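Local coordinates for CYTH domain-containing protein (Pyrococcus horikoshii, PDB 2DC4) that is of unknown function but, as a CYTH domain protein, probably acts on nucleotide or other phosphorylated substrates, as its relatives do, at residues Asp33-Leu38 against Lys93-Val98. Numbering follows the deposited sequence.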
loop_
_atom_site.group_PDB
_atom_site.type_symbol
_atom_site.label_atom_id
_atom_site.label_comp_id
_atom_site.label_asym_id
_atom_site.label_seq_id
_atom_site.Cartn_x
_atom_site.Cartn_y
_atom_site.Cartn_z
ATOM N N ASP A 33 -11.733 -9.556 2.259
ATOM C CA ASP A 33 -10.450 -9.660 1.571
ATOM C C ASP A 33 -10.600 -9.831 0.075
ATOM O O ASP A 33 -11.318 -10.716 -0.383
ATOM C CB ASP A 33 -9.644 -10.860 2.077
ATOM C CG ASP A 33 -9.410 -10.831 3.564
ATOM O OD1 ASP A 33 -9.437 -9.734 4.149
ATOM O OD2 ASP A 33 -9.180 -11.917 4.143
ATOM N N VAL A 34 -9.915 -8.988 -0.690
ATOM C CA VAL A 34 -9.940 -9.106 -2.140
ATOM C C VAL A 34 -8.585 -9.688 -2.540
ATOM O O VAL A 34 -7.540 -9.052 -2.371
ATOM C CB VAL A 34 -10.160 -7.737 -2.827
ATOM C CG1 VAL A 34 -10.010 -7.880 -4.332
ATOM C CG2 VAL A 34 -11.537 -7.211 -2.484
ATOM N N TYR A 35 -8.604 -10.921 -3.037
ATOM C CA TYR A 35 -7.379 -11.603 -3.438
ATOM C C TYR A 35 -7.011 -11.387 -4.890
ATOM O O TYR A 35 -7.877 -11.279 -5.751
ATOM C CB TYR A 35 -7.493 -13.111 -3.200
ATOM C CG TYR A 35 -7.339 -13.532 -1.760
ATOM C CD1 TYR A 35 -8.387 -13.391 -0.855
ATOM C CD2 TYR A 35 -6.140 -14.082 -1.306
ATOM C CE1 TYR A 35 -8.249 -13.790 0.470
ATOM C CE2 TYR A 35 -5.989 -14.483 0.019
ATOM C CZ TYR A 35 -7.046 -14.337 0.897
ATOM O OH TYR A 35 -6.899 -14.728 2.208
ATOM N N PHE A 36 -5.708 -11.340 -5.145
ATOM C CA PHE A 36 -5.172 -11.160 -6.486
ATOM C C PHE A 36 -4.323 -12.374 -6.818
ATOM O O PHE A 36 -3.485 -12.790 -6.024
ATOM C CB PHE A 36 -4.336 -9.882 -6.549
ATOM C CG PHE A 36 -5.160 -8.637 -6.548
ATOM C CD1 PHE A 36 -5.730 -8.169 -7.726
ATOM C CD2 PHE A 36 -5.417 -7.957 -5.361
ATOM C CE1 PHE A 36 -6.548 -7.039 -7.726
ATOM C CE2 PHE A 36 -6.231 -6.831 -5.348
ATOM C CZ PHE A 36 -6.799 -6.369 -6.532
ATOM N N GLU A 37 -4.547 -12.939 -7.997
ATOM C CA GLU A 37 -3.829 -14.132 -8.418
ATOM C C GLU A 37 -2.335 -13.954 -8.664
ATOM O O GLU A 37 -1.907 -13.137 -9.481
ATOM C CB GLU A 37 -4.498 -14.725 -9.663
ATOM C CG GLU A 37 -3.805 -15.960 -10.209
ATOM C CD GLU A 37 -4.688 -16.756 -11.152
ATOM O OE1 GLU A 37 -5.345 -16.139 -12.018
ATOM O OE2 GLU A 37 -4.716 -18.000 -11.032
ATOM N N LEU A 38 -1.547 -14.738 -7.938
ATOM C CA LEU A 38 -0.098 -14.719 -8.057
ATOM C C LEU A 38 0.331 -16.143 -8.354
ATOM O O LEU A 38 -0.433 -17.084 -8.139
ATOM C CB LEU A 38 0.559 -14.285 -6.747
ATOM C CG LEU A 38 0.366 -12.850 -6.265
ATOM C CD1 LEU A 38 1.173 -12.641 -4.991
ATOM C CD2 LEU A 38 0.816 -11.883 -7.347
ATOM N N LYS A 93 -5.016 -9.879 -11.583
ATOM C CA LYS A 93 -6.425 -10.232 -11.718
ATOM C C LYS A 93 -7.021 -10.628 -10.372
ATOM O O LYS A 93 -6.364 -11.287 -9.565
ATOM C CB LYS A 93 -6.576 -11.402 -12.697
ATOM C CG LYS A 93 -6.011 -11.146 -14.088
ATOM C CD LYS A 93 -6.869 -10.171 -14.877
ATOM C CE LYS A 93 -6.381 -10.051 -16.315
ATOM N NZ LYS A 93 -7.273 -9.197 -17.147
ATOM N N VAL A 94 -8.264 -10.223 -10.133
ATOM C CA VAL A 94 -8.937 -10.566 -8.887
ATOM C C VAL A 94 -9.216 -12.065 -8.875
ATOM O O VAL A 94 -9.855 -12.604 -9.783
ATOM C CB VAL A 94 -10.270 -9.804 -8.716
ATOM C CG1 VAL A 94 -11.000 -10.313 -7.478
ATOM C CG2 VAL A 94 -10.004 -8.313 -8.585
ATOM N N GLN A 95 -8.728 -12.723 -7.833
ATOM C CA GLN A 95 -8.874 -14.160 -7.655
ATOM C C GLN A 95 -10.196 -14.501 -6.967
ATOM O O GLN A 95 -10.786 -15.558 -7.207
ATOM C CB GLN A 95 -7.685 -14.656 -6.830
ATOM C CG GLN A 95 -7.569 -16.148 -6.644
ATOM C CD GLN A 95 -6.303 -16.513 -5.896
ATOM O OE1 GLN A 95 -6.056 -16.016 -4.796
ATOM N NE2 GLN A 95 -5.489 -17.373 -6.491
ATOM N N GLY A 96 -10.658 -13.597 -6.112
ATOM C CA GLY A 96 -11.904 -13.813 -5.404
ATOM C C GLY A 96 -12.008 -12.900 -4.201
ATOM O O GLY A 96 -11.094 -12.125 -3.925
ATOM N N VAL A 97 -13.119 -12.991 -3.483
ATOM C CA VAL A 97 -13.334 -12.163 -2.309
ATOM C C VAL A 97 -13.776 -13.023 -1.141
ATOM O O VAL A 97 -14.764 -13.746 -1.241
ATOM C CB VAL A 97 -14.418 -11.098 -2.562
ATOM C CG1 VAL A 97 -14.631 -10.263 -1.300
ATOM C CG2 VAL A 97 -14.018 -10.212 -3.737
ATOM N N VAL A 98 -13.034 -12.952 -0.040
ATOM C CA VAL A 98 -13.371 -13.726 1.148
ATOM C C VAL A 98 -13.944 -12.791 2.197
ATOM O O VAL A 98 -13.315 -11.797 2.560
ATOM C CB VAL A 98 -12.136 -14.433 1.754
ATOM C CG1 VAL A 98 -12.539 -15.167 3.033
ATOM C CG2 VAL A 98 -11.535 -15.408 0.749
HETATM O O HOH W 1 -11.797 -11.961 5.169
HETATM O O HOH W 2 -3.741 -14.499 -3.971
HETATM O O HOH W 3 -2.841 -11.844 -11.564
HETATM O O HOH W 4 -2.661 -16.312 -5.761
#
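With CG beside the backbone N (chi1 -77°), the Tyr35 ring leans back obliquely toward Val98 and brings CE1 to 3.7 Å from Val98 CG2, the methyl set anti to its carbonyl carbon. Gln95, by contrast, has CG anti to its backbone N (chi1 -174°) and an extended chain, which carries OE1 to 3.6 Å from Tyr35 CB, the amide and ring planes 42° apart. Loss of the ring to an alanine here is likely to open a gap beside Val98 and Ile160 and leave Arg45 without the hydroxyl it binds. On the other face, Val34 presents one methyl to each of two partners: CG1 meets Val94 CG1 and CG2 meets Val97 CG2, next to Ile84 of helix 80-89. Asp33 and Val98 form a two-bond backbone pair, and the Asp33 carboxylate turns to Arg47 in a salt bridge. Beyond it, Tyr35 N donates to Gly96 O at 2.9 Å, whereas Gln95 N, rather than Gly96 N, reaches Tyr35 O at 2.7 Å, from well above the carbonyl plane. The register slips by one residue here, and Glu37 N closes the ladder on Lys93 O at 2.9 Å. Water 2 lies in the Tyr35 ring plane, at its edge, within hydrogen-bonding distance of Phe36 O and Gln95 OE1, though it may not donate to both at once. The arrangement is an antiparallel strand pair interrupted by a beta bulge, joining strands 24-36 and 94-107 in the closed antiparallel barrel, the tunnel fold characteristic of CYTH proteins.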